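PDB 3TEB: Endonuclease/exonuclease/phosphatase from Leptotrichia buccalis C-1013-b, which probably acts as a magnesium-dependent hydrolase of the endonuclease/exonuclease/phosphatase family, with likely nuclease activity. Local coordinates for residues M202-D207 and K238-V244; N10-W14 and E59-V64; D136-C142 and N169-G175; G209-D213 and D256-I260. All coordinates share one frame; numbering follows the deposited sequence.

Overall arrangement
The four contacts sample the two sheets of a DNase I-like fold and the loops that end them. Contact 3 is the most buried, a parallel strand pair whose apolar face turns to the other sheet. Contact 1, also parallel but partly exposed, lies at the margin of that other sheet; lysines and glutamates take up most of its outer side. Contacts 2 and 4 are loop contacts near the magnesium site: the first rests on aromatic packing at a helix start, the second on one straight backbone bond beside a histidine. Strand 239-245 of contact 1 neighbours strand 259-264 of contact 4, and the two contacts touch through V244, whereas N10 and H12 of contact 2 meet H257 and D256 of contact 4.

Contact 1 (M202-D207 and K238-V244); sequences MAEKKD and KVKESKV
M202-D207 and K238-V244 run side by side in the same direction, A203 level with V239 and K206 with S242, tied by backbone bonds from E204 N to V239 O (2.8 Å), from K205 N to K240 O (3.2 Å) and from S242 N to K205 O (3.0 Å). Beyond K206 a side chain takes the place of the backbone: D207 OD2 accepts from V244 N at 2.9 Å along an almost straight line (174°), and the hydrogen arrives on the syn side of the carboxylate. A chi1 of 54° tucks D207 CG between its own backbone N and carbonyl carbon, which swings the carboxylate back to the neighbouring strand, while OD1 makes a weak bond with G209 N. Strand 205-206 is the outermost strand at this margin of a seven-stranded sheet; 239-245 separates it from 259-264. On the buried side, A203 CB rests on S242 CB (3.8 Å) and on V239 CG1 (4.0 Å), and the other valine branch, CG2, meets M202 CB at 4.1 Å, the two side chains crossing nearly at right angles. The outer side is charged: K243 NZ pairs with E241 OE2 within its own strand at 3.4 Å. K206, whose side chain leaves the strand on the S242 side, curls back to bond the carbonyl oxygen of Y200.

Contact 2 (N10-W14 and E59-V64); sequences NVHAW and ENYAWV
E59 O is met by the indole of W14, whose NE1 lies 3.0 Å from it in a weak, strongly bent hydrogen bond (123°). The oxygen sits at the edge of the indole, near its plane, beside CE2 and CZ2 as well as NE1. Farther round that edge, V64 CG2 lies in the ring plane, 4.0 Å from W14 CZ2. One face of the indole takes the edge of Y61 in a T-shaped pair, centroids of the five-membered ring and the phenol ring 5.6 Å apart and planes at 73°. Y61 stands in the first turn of helix 61-69, which N60 caps: its OD1 accepts weakly from A62 N and W63 N, and its ND2 is held by Q45. With CG anti to the backbone N (chi1 -179°), the Y61 ring reaches out from the helix to the loop after strand 4-10. There A13 CB leans obliquely on CD1 and CG, and V11 CG2 makes an off-centre CH-pi contact 4.2 Å from the ring centroid. The same loop begins with an Asx turn, N10 OD1 accepting from H12 N at 3.2 Å, while N10 ND2 bonds E42, a magnesium-binding residue of this protein whose side chain lies about 5 Å from that of V11.

Contact 3 (D136-C142 and N169-G175); sequences DIEFYSC and NLKILMG
Strands 135-143 and 170-174, with helix 154-162 between them in the chain, form a beta-alpha-beta unit, and this contact is the parallel pairing of its two strands. Their short axes differ by 18° and approach to 4.6 Å. The backbone ladder runs from E138 N to L170 O, then through I172 N to E138 O, Y140 N to I172 O and M174 N to Y140 O (2.7 Å), and ends with C142 N to M174 O. On the face bearing E138, Y140 and K171, the glutamate carboxylate is gripped from several quarters. Y140 OH donates to E138 OE1 at 2.7 Å, from outside the carboxylate plane, and T165 OG1 bonds the same oxygen. N169 ND2 reaches E138 OE2 at 3.3 Å, from 42° out of the plane; N167 ND2 also bonds OE2. K171 lies alongside E138, but its NZ, 4.0 Å from OE1, makes just a long salt bridge and is bound mainly by the carbonyls of L162, at the end of the connecting helix, and T165, just beyond it. The face of I137, F139 and I172 is largely apolar: I137 CG2 meets both L170 CD2 and I172 CD1, and the ring of F139 lies beside I172, CD1 to CB 3.9 Å. A bend at chi3 (-75°) carries the CE of selenomethionine M174 to the edge of that ring. F139, I172 and M174 all press on I6 of strand 4-10, in the sheet-on-sheet packing of the DNase I-like alpha/beta sandwich.

Contact 4 (G209-D213 and D256-I260); sequences GITVD and DHFGI
This is a contact between the loops leading into strands 212-213 and 259-264, reaching into both strands: one backbone bond flanked by side-chain packing, beside the magnesium site. The bond runs from F258 N to T211 O, 2.7 Å long and nearly straight (174°), in the plane of the T211 carbonyl. To one side of it, V212 CG2 sits over a face of the H257 imidazole in a CH-pi contact, 3.9 Å from the centroid and 20° off the ring normal, displaced toward the rim near ND1. That ND1 is bonded to D229 OD1, an atom also shared with T211 OG1, so the aspartate joins the two segments from a third strand and fixes the turn of the histidine ring. A chi1 of 55° turns T211 OG1 to D229 and L228 N and leaves CG2 to pack on I260 CG1 at 3.7 Å. The F258 ring lies with I210 O at its edge, in plane, 3.7 Å from CD2, and D213 CB approaches CZ obliquely, though D213 is poorly ordered. S255, D256 and H257 spell the Ser-Asp-His signature of DNase I-like enzymes, consistent with an H257-D229 pair in the active centre. D256 is a magnesium-binding residue of this protein; here its side chain lies about 4 Å from the magnesium ion, too far for direct coordination. T211 and V212 form a classic beta bulge opposite K226 of strand 225-233, while I260 enters strand 259-264 between strands 4-10 and 239-245, so the contact bridges the ends of the two sheets.

Contact 1 (M202-D207 and K238-V244)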
# COMPACT_ATOMS: atom_id res chain seq x y z
N MSE A 202 -2.79 -12.21 13.37
CA MSE A 202 -1.67 -13.11 13.66
C MSE A 202 -0.60 -12.52 14.57
O MSE A 202 0.24 -13.25 15.06
CB MSE A 202 -1.02 -13.56 12.36
CG MSE A 202 -1.76 -14.66 11.62
SE MSE A 202 -0.71 -15.27 10.10
CE MSE A 202 -0.62 -13.63 9.06
N ALA A 203 -0.61 -11.21 14.77
CA ALA A 203 0.47 -10.51 15.46
C ALA A 203 0.61 -10.87 16.94
O ALA A 203 -0.39 -11.06 17.63
CB ALA A 203 0.31 -9.01 15.30
N GLU A 204 1.85 -10.97 17.42
CA GLU A 204 2.13 -11.19 18.84
C GLU A 204 1.79 -9.98 19.70
O GLU A 204 1.20 -10.13 20.76
CB GLU A 204 3.60 -11.56 19.07
CG GLU A 204 3.91 -13.04 18.83
CD GLU A 204 5.39 -13.39 18.99
OE1 GLU A 204 6.25 -12.48 19.11
OE2 GLU A 204 5.70 -14.60 19.00
N LYS A 205 2.18 -8.79 19.24
CA LYS A 205 1.79 -7.53 19.87
C LYS A 205 1.02 -6.68 18.87
O LYS A 205 1.38 -6.62 17.69
CB LYS A 205 3.03 -6.78 20.37
CG LYS A 205 3.49 -7.28 21.72
CD LYS A 205 5.00 -7.21 21.92
CE LYS A 205 5.35 -7.89 23.25
NZ LYS A 205 6.75 -7.69 23.72
N LYS A 206 -0.05 -6.04 19.33
CA LYS A 206 -0.86 -5.15 18.49
C LYS A 206 -1.53 -4.07 19.31
O LYS A 206 -1.72 -4.22 20.52
CB LYS A 206 -1.92 -5.93 17.70
CG LYS A 206 -2.64 -7.02 18.49
CD LYS A 206 -3.81 -7.60 17.70
CE LYS A 206 -4.10 -9.06 18.06
NZ LYS A 206 -3.06 -9.95 17.49
N ASP A 207 -1.87 -2.98 18.64
CA ASP A 207 -2.71 -1.93 19.21
C ASP A 207 -4.14 -2.15 18.72
O ASP A 207 -4.44 -3.22 18.15
CB ASP A 207 -2.18 -0.54 18.81
CG ASP A 207 -2.02 -0.37 17.28
OD1 ASP A 207 -2.49 -1.24 16.50
OD2 ASP A 207 -1.42 0.66 16.87
N LYS A 238 5.04 -15.73 11.09
CA LYS A 238 5.45 -15.35 12.43
C LYS A 238 5.53 -13.83 12.47
O LYS A 238 6.49 -13.23 11.98
CB LYS A 238 6.78 -16.03 12.79
CG LYS A 238 7.40 -15.60 14.12
CD LYS A 238 6.42 -15.65 15.29
CE LYS A 238 6.98 -14.85 16.45
NZ LYS A 238 7.99 -15.62 17.22
N VAL A 239 4.49 -13.23 13.03
CA VAL A 239 4.31 -11.77 13.03
C VAL A 239 4.53 -11.22 14.44
O VAL A 239 3.66 -11.35 15.31
CB VAL A 239 2.90 -11.36 12.50
CG1 VAL A 239 2.80 -9.86 12.35
CG2 VAL A 239 2.58 -12.05 11.19
N LYS A 240 5.69 -10.62 14.65
CA LYS A 240 6.07 -10.15 15.97
C LYS A 240 5.25 -8.95 16.48
O LYS A 240 4.96 -8.87 17.68
CB LYS A 240 7.58 -9.88 16.01
CG LYS A 240 8.12 -9.52 17.41
CD LYS A 240 9.38 -10.30 17.77
CE LYS A 240 9.97 -9.76 19.06
NZ LYS A 240 10.84 -10.78 19.73
N GLU A 241 4.85 -8.06 15.56
CA GLU A 241 4.18 -6.80 15.89
C GLU A 241 3.38 -6.19 14.74
O GLU A 241 3.76 -6.30 13.58
CB GLU A 241 5.23 -5.79 16.36
CG GLU A 241 4.66 -4.45 16.83
CD GLU A 241 5.64 -3.64 17.67
OE1 GLU A 241 6.84 -4.00 17.72
OE2 GLU A 241 5.21 -2.64 18.30
N SER A 242 2.27 -5.52 15.06
CA SER A 242 1.51 -4.77 14.07
C SER A 242 0.98 -3.46 14.64
O SER A 242 -0.10 -3.43 15.22
CB SER A 242 0.36 -5.60 13.52
OG SER A 242 -0.50 -4.81 12.71
N LYS A 243 1.72 -2.38 14.45
CA LYS A 243 1.28 -1.08 14.97
C LYS A 243 0.73 -0.16 13.88
O LYS A 243 1.09 -0.27 12.71
CB LYS A 243 2.41 -0.37 15.73
CG LYS A 243 2.84 -1.07 17.01
CD LYS A 243 1.63 -1.67 17.78
CE LYS A 243 2.04 -2.64 18.90
NZ LYS A 243 2.43 -1.91 20.13
N VAL A 244 -0.16 0.75 14.29
CA VAL A 244 -0.57 1.85 13.44
C VAL A 244 0.47 2.95 13.61
O VAL A 244 1.08 3.08 14.67
CB VAL A 244 -1.99 2.34 13.78
CG1 VAL A 244 -2.39 3.53 12.92
CG2 VAL A 244 -2.98 1.20 13.59

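Contact 2 (N10-W14 and E59-V64)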
# COMPACT_ATOMS: atom_id res chain seq x y z
N ASN A 10 -1.77 4.83 2.64
CA ASN A 10 -2.51 5.57 1.62
C ASN A 10 -2.13 7.03 1.79
O ASN A 10 -2.45 7.62 2.82
CB ASN A 10 -4.01 5.39 1.84
CG ASN A 10 -4.85 6.16 0.85
OD1 ASN A 10 -4.59 7.33 0.56
ND2 ASN A 10 -5.89 5.50 0.32
N VAL A 11 -1.44 7.61 0.82
CA VAL A 11 -0.78 8.89 1.11
C VAL A 11 -1.58 10.12 0.73
O VAL A 11 -1.15 11.25 0.99
CB VAL A 11 0.64 8.96 0.51
CG1 VAL A 11 1.60 8.16 1.37
CG2 VAL A 11 0.65 8.51 -0.95
N HIS A 12 -2.75 9.89 0.14
CA HIS A 12 -3.63 10.96 -0.32
C HIS A 12 -2.80 12.04 -1.02
O HIS A 12 -2.92 13.22 -0.72
CB HIS A 12 -4.41 11.51 0.88
CG HIS A 12 -5.70 12.19 0.52
ND1 HIS A 12 -6.14 13.33 1.16
CD2 HIS A 12 -6.65 11.89 -0.40
CE1 HIS A 12 -7.30 13.70 0.64
NE2 HIS A 12 -7.63 12.85 -0.31
N ALA A 13 -1.95 11.61 -1.95
CA ALA A 13 -0.93 12.48 -2.55
C ALA A 13 -1.42 13.80 -3.18
O ALA A 13 -2.25 13.77 -4.09
CB ALA A 13 -0.15 11.69 -3.58
N TRP A 14 -0.88 14.92 -2.70
CA TRP A 14 -1.14 16.28 -3.23
C TRP A 14 -2.58 16.74 -3.04
O TRP A 14 -3.08 17.59 -3.80
CB TRP A 14 -0.76 16.43 -4.71
CG TRP A 14 0.62 16.04 -5.07
CD1 TRP A 14 0.97 15.10 -5.97
CD2 TRP A 14 1.85 16.58 -4.56
NE1 TRP A 14 2.33 15.00 -6.06
CE2 TRP A 14 2.90 15.90 -5.20
CE3 TRP A 14 2.17 17.56 -3.61
CZ2 TRP A 14 4.24 16.17 -4.94
CZ3 TRP A 14 3.51 17.83 -3.35
CH2 TRP A 14 4.53 17.13 -4.02
N GLU A 59 7.31 15.74 -10.33
CA GLU A 59 6.55 15.99 -9.09
C GLU A 59 5.58 14.84 -8.72
O GLU A 59 4.72 15.02 -7.87
CB GLU A 59 5.82 17.35 -9.11
CG GLU A 59 6.69 18.62 -9.06
CD GLU A 59 5.83 19.92 -9.02
OE1 GLU A 59 6.32 20.96 -8.48
OE2 GLU A 59 4.65 19.90 -9.51
N ASN A 60 5.73 13.68 -9.36
CA ASN A 60 5.10 12.46 -8.86
C ASN A 60 5.39 12.32 -7.36
O ASN A 60 6.54 12.38 -6.93
CB ASN A 60 5.57 11.24 -9.66
CG ASN A 60 5.02 9.92 -9.12
OD1 ASN A 60 5.28 9.55 -7.97
ND2 ASN A 60 4.28 9.20 -9.96
N TYR A 61 4.34 12.14 -6.57
CA TYR A 61 4.49 12.19 -5.11
C TYR A 61 5.56 11.25 -4.61
O TYR A 61 6.39 11.62 -3.78
CB TYR A 61 3.15 11.86 -4.46
CG TYR A 61 3.16 11.89 -2.94
CD1 TYR A 61 2.62 12.97 -2.24
CD2 TYR A 61 3.66 10.82 -2.20
CE1 TYR A 61 2.60 12.98 -0.85
CE2 TYR A 61 3.65 10.82 -0.81
CZ TYR A 61 3.12 11.91 -0.15
OH TYR A 61 3.11 11.90 1.21
N ALA A 62 5.54 10.02 -5.14
CA ALA A 62 6.48 8.97 -4.75
C ALA A 62 7.92 9.35 -5.09
O ALA A 62 8.82 9.22 -4.27
CB ALA A 62 6.09 7.67 -5.40
N TRP A 63 8.12 9.85 -6.30
CA TRP A 63 9.43 10.31 -6.72
C TRP A 63 9.93 11.42 -5.80
O TRP A 63 11.09 11.41 -5.38
CB TRP A 63 9.37 10.77 -8.16
CG TRP A 63 10.66 11.27 -8.67
CD1 TRP A 63 10.98 12.56 -8.94
CD2 TRP A 63 11.82 10.49 -8.99
NE1 TRP A 63 12.26 12.65 -9.41
CE2 TRP A 63 12.81 11.39 -9.45
CE3 TRP A 63 12.12 9.12 -8.92
CZ2 TRP A 63 14.09 10.97 -9.85
CZ3 TRP A 63 13.40 8.69 -9.32
CH2 TRP A 63 14.37 9.62 -9.78
N VAL A 64 9.07 12.38 -5.47
CA VAL A 64 9.44 13.45 -4.55
C VAL A 64 9.83 12.86 -3.18
O VAL A 64 10.86 13.21 -2.61
CB VAL A 64 8.31 14.51 -4.38
CG1 VAL A 64 8.69 15.54 -3.32
CG2 VAL A 64 8.02 15.19 -5.72

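Contact 3 (D136-C142 and N169-G175)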
# COMPACT_ATOMS: atom_id res chain seq x y z
N ASP A 136 11.85 -16.62 -2.45
CA ASP A 136 11.24 -15.55 -3.26
C ASP A 136 9.91 -15.09 -2.65
O ASP A 136 9.00 -15.90 -2.45
CB ASP A 136 11.05 -16.00 -4.71
CG ASP A 136 12.35 -16.03 -5.51
OD1 ASP A 136 13.43 -15.74 -4.94
OD2 ASP A 136 12.31 -16.35 -6.72
N ILE A 137 9.83 -13.80 -2.35
CA ILE A 137 8.62 -13.18 -1.78
C ILE A 137 8.04 -12.16 -2.74
O ILE A 137 8.77 -11.34 -3.29
CB ILE A 137 8.89 -12.50 -0.41
CG1 ILE A 137 9.61 -13.46 0.55
CG2 ILE A 137 7.59 -12.01 0.22
CD1 ILE A 137 10.35 -12.77 1.69
N GLU A 138 6.73 -12.21 -2.93
CA GLU A 138 6.04 -11.25 -3.79
C GLU A 138 5.23 -10.30 -2.96
O GLU A 138 4.45 -10.72 -2.13
CB GLU A 138 5.13 -11.97 -4.77
CG GLU A 138 5.90 -12.80 -5.79
CD GLU A 138 5.02 -13.78 -6.55
OE1 GLU A 138 3.78 -13.63 -6.50
OE2 GLU A 138 5.57 -14.68 -7.20
N PHE A 139 5.46 -9.00 -3.18
CA PHE A 139 4.78 -7.92 -2.45
C PHE A 139 3.81 -7.21 -3.37
O PHE A 139 4.15 -6.90 -4.50
CB PHE A 139 5.80 -6.94 -1.90
CG PHE A 139 6.62 -7.48 -0.77
CD1 PHE A 139 6.14 -7.43 0.54
CD2 PHE A 139 7.86 -8.05 -1.01
CE1 PHE A 139 6.90 -7.95 1.61
CE2 PHE A 139 8.63 -8.57 0.05
CZ PHE A 139 8.15 -8.51 1.36
N TYR A 140 2.58 -6.99 -2.93
CA TYR A 140 1.57 -6.38 -3.80
C TYR A 140 0.98 -5.16 -3.13
O TYR A 140 0.52 -5.25 -2.00
CB TYR A 140 0.44 -7.37 -4.09
CG TYR A 140 0.82 -8.56 -4.93
CD1 TYR A 140 0.43 -8.64 -6.26
CD2 TYR A 140 1.54 -9.62 -4.39
CE1 TYR A 140 0.76 -9.75 -7.05
CE2 TYR A 140 1.88 -10.73 -5.15
CZ TYR A 140 1.49 -10.79 -6.49
OH TYR A 140 1.82 -11.89 -7.25
N SER A 141 1.00 -4.03 -3.84
CA SER A 141 0.40 -2.79 -3.34
C SER A 141 -0.99 -2.63 -3.92
O SER A 141 -1.14 -2.52 -5.14
CB SER A 141 1.28 -1.61 -3.70
OG SER A 141 0.81 -0.43 -3.07
N CYS A 142 -2.01 -2.62 -3.07
CA CYS A 142 -3.39 -2.70 -3.54
C CYS A 142 -4.22 -1.57 -3.02
O CYS A 142 -4.08 -1.16 -1.87
CB CYS A 142 -4.06 -3.97 -3.06
SG CYS A 142 -2.98 -5.38 -3.00
N ASN A 169 4.88 -19.28 -3.99
CA ASN A 169 5.64 -18.24 -3.32
C ASN A 169 4.84 -17.59 -2.22
O ASN A 169 3.61 -17.53 -2.29
CB ASN A 169 6.03 -17.17 -4.33
CG ASN A 169 7.36 -17.43 -4.94
OD1 ASN A 169 7.94 -18.48 -4.72
ND2 ASN A 169 7.87 -16.47 -5.70
N LEU A 170 5.54 -17.11 -1.20
CA LEU A 170 4.91 -16.26 -0.21
C LEU A 170 4.49 -14.98 -0.89
O LEU A 170 5.31 -14.28 -1.51
CB LEU A 170 5.85 -15.97 0.96
CG LEU A 170 5.41 -14.96 2.02
CD1 LEU A 170 4.14 -15.40 2.71
CD2 LEU A 170 6.52 -14.77 3.03
N LYS A 171 3.20 -14.69 -0.81
CA LYS A 171 2.64 -13.49 -1.40
C LYS A 171 2.18 -12.61 -0.26
O LYS A 171 1.38 -13.04 0.58
CB LYS A 171 1.48 -13.84 -2.33
CG LYS A 171 1.96 -14.43 -3.63
CD LYS A 171 0.87 -15.08 -4.45
CE LYS A 171 1.55 -15.83 -5.58
NZ LYS A 171 0.69 -16.09 -6.74
N ILE A 172 2.72 -11.39 -0.20
CA ILE A 172 2.31 -10.41 0.81
C ILE A 172 1.62 -9.24 0.13
O ILE A 172 2.14 -8.62 -0.81
CB ILE A 172 3.46 -9.99 1.74
CG1 ILE A 172 3.79 -11.15 2.67
CG2 ILE A 172 3.06 -8.77 2.56
CD1 ILE A 172 5.12 -11.03 3.35
N LEU A 173 0.44 -8.94 0.62
CA LEU A 173 -0.54 -8.23 -0.14
C LEU A 173 -1.05 -7.05 0.70
O LEU A 173 -1.82 -7.24 1.63
CB LEU A 173 -1.62 -9.24 -0.49
CG LEU A 173 -2.57 -9.03 -1.63
CD1 LEU A 173 -2.86 -10.35 -2.28
CD2 LEU A 173 -3.82 -8.42 -1.01
N MSE A 174 -0.57 -5.85 0.37
CA MSE A 174 -0.65 -4.65 1.22
C MSE A 174 -1.51 -3.53 0.65
O MSE A 174 -1.41 -3.18 -0.53
CB MSE A 174 0.76 -4.07 1.40
CG MSE A 174 1.77 -4.96 2.08
SE MSE A 174 3.59 -4.30 1.83
CE MSE A 174 3.78 -4.83 -0.00
N GLY A 175 -2.34 -2.94 1.51
CA GLY A 175 -2.99 -1.69 1.15
C GLY A 175 -4.41 -1.41 1.61
O GLY A 175 -4.92 -2.01 2.56

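Contact 4 (G209-D213 and D256-I260)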
# COMPACT_ATOMS: atom_id res chain seq x y z
N GLY A 209 -5.64 -1.01 16.20
CA GLY A 209 -5.59 -1.26 14.78
C GLY A 209 -6.35 -0.29 13.88
O GLY A 209 -6.40 -0.50 12.67
N ILE A 210 -6.93 0.76 14.46
CA ILE A 210 -7.69 1.78 13.73
C ILE A 210 -6.81 2.51 12.71
O ILE A 210 -5.76 3.05 13.07
CB ILE A 210 -8.31 2.80 14.73
CG1 ILE A 210 -9.27 2.08 15.70
CG2 ILE A 210 -9.01 3.98 14.03
CD1 ILE A 210 -10.31 1.18 15.01
N THR A 211 -7.24 2.53 11.44
CA THR A 211 -6.49 3.23 10.38
C THR A 211 -7.14 4.50 9.82
O THR A 211 -6.47 5.31 9.18
CB THR A 211 -6.10 2.32 9.18
OG1 THR A 211 -7.27 1.69 8.63
CG2 THR A 211 -5.11 1.27 9.60
N VAL A 212 -8.43 4.66 10.04
CA VAL A 212 -9.13 5.88 9.64
C VAL A 212 -9.91 6.38 10.84
O VAL A 212 -10.62 5.60 11.48
CB VAL A 212 -10.10 5.63 8.47
CG1 VAL A 212 -10.75 6.93 8.03
CG2 VAL A 212 -9.36 5.01 7.30
N ASP A 213 -9.76 7.66 11.15
CA ASP A 213 -10.45 8.28 12.28
C ASP A 213 -11.09 9.57 11.77
O ASP A 213 -10.40 10.43 11.23
CB ASP A 213 -9.43 8.57 13.39
CG ASP A 213 -10.07 9.07 14.68
OD1 ASP A 213 -11.14 9.72 14.66
OD2 ASP A 213 -9.46 8.82 15.75
N ASP A 256 -4.96 11.29 5.05
CA ASP A 256 -6.30 11.12 5.62
C ASP A 256 -6.55 9.69 6.10
O ASP A 256 -7.62 9.38 6.62
CB ASP A 256 -7.40 11.62 4.66
CG ASP A 256 -7.50 10.83 3.36
OD1 ASP A 256 -6.67 9.92 3.09
OD2 ASP A 256 -8.43 11.13 2.58
N HIS A 257 -5.54 8.83 5.91
CA HIS A 257 -5.48 7.48 6.48
C HIS A 257 -4.22 7.41 7.31
O HIS A 257 -3.24 8.10 6.99
CB HIS A 257 -5.30 6.44 5.37
CG HIS A 257 -6.54 6.15 4.58
ND1 HIS A 257 -7.04 4.87 4.44
CD2 HIS A 257 -7.36 6.96 3.86
CE1 HIS A 257 -8.12 4.91 3.68
NE2 HIS A 257 -8.33 6.16 3.31
N PHE A 258 -4.20 6.59 8.36
CA PHE A 258 -2.95 6.29 9.06
C PHE A 258 -2.30 5.07 8.41
O PHE A 258 -2.96 4.30 7.68
CB PHE A 258 -3.17 6.02 10.54
CG PHE A 258 -4.10 6.98 11.22
CD1 PHE A 258 -4.05 8.34 10.95
CD2 PHE A 258 -5.03 6.51 12.15
CE1 PHE A 258 -4.93 9.22 11.59
CE2 PHE A 258 -5.89 7.37 12.80
CZ PHE A 258 -5.84 8.73 12.51
N GLY A 259 -1.01 4.89 8.66
CA GLY A 259 -0.28 3.78 8.06
C GLY A 259 -0.17 2.60 9.00
O GLY A 259 -0.31 2.75 10.21
N ILE A 260 0.08 1.42 8.44
CA ILE A 260 0.32 0.21 9.21
C ILE A 260 1.77 -0.20 9.04
O ILE A 260 2.32 -0.17 7.94
CB ILE A 260 -0.58 -0.97 8.79
CG1 ILE A 260 -2.04 -0.68 9.10
CG2 ILE A 260 -0.18 -2.26 9.50
CD1 ILE A 260 -2.97 -1.64 8.42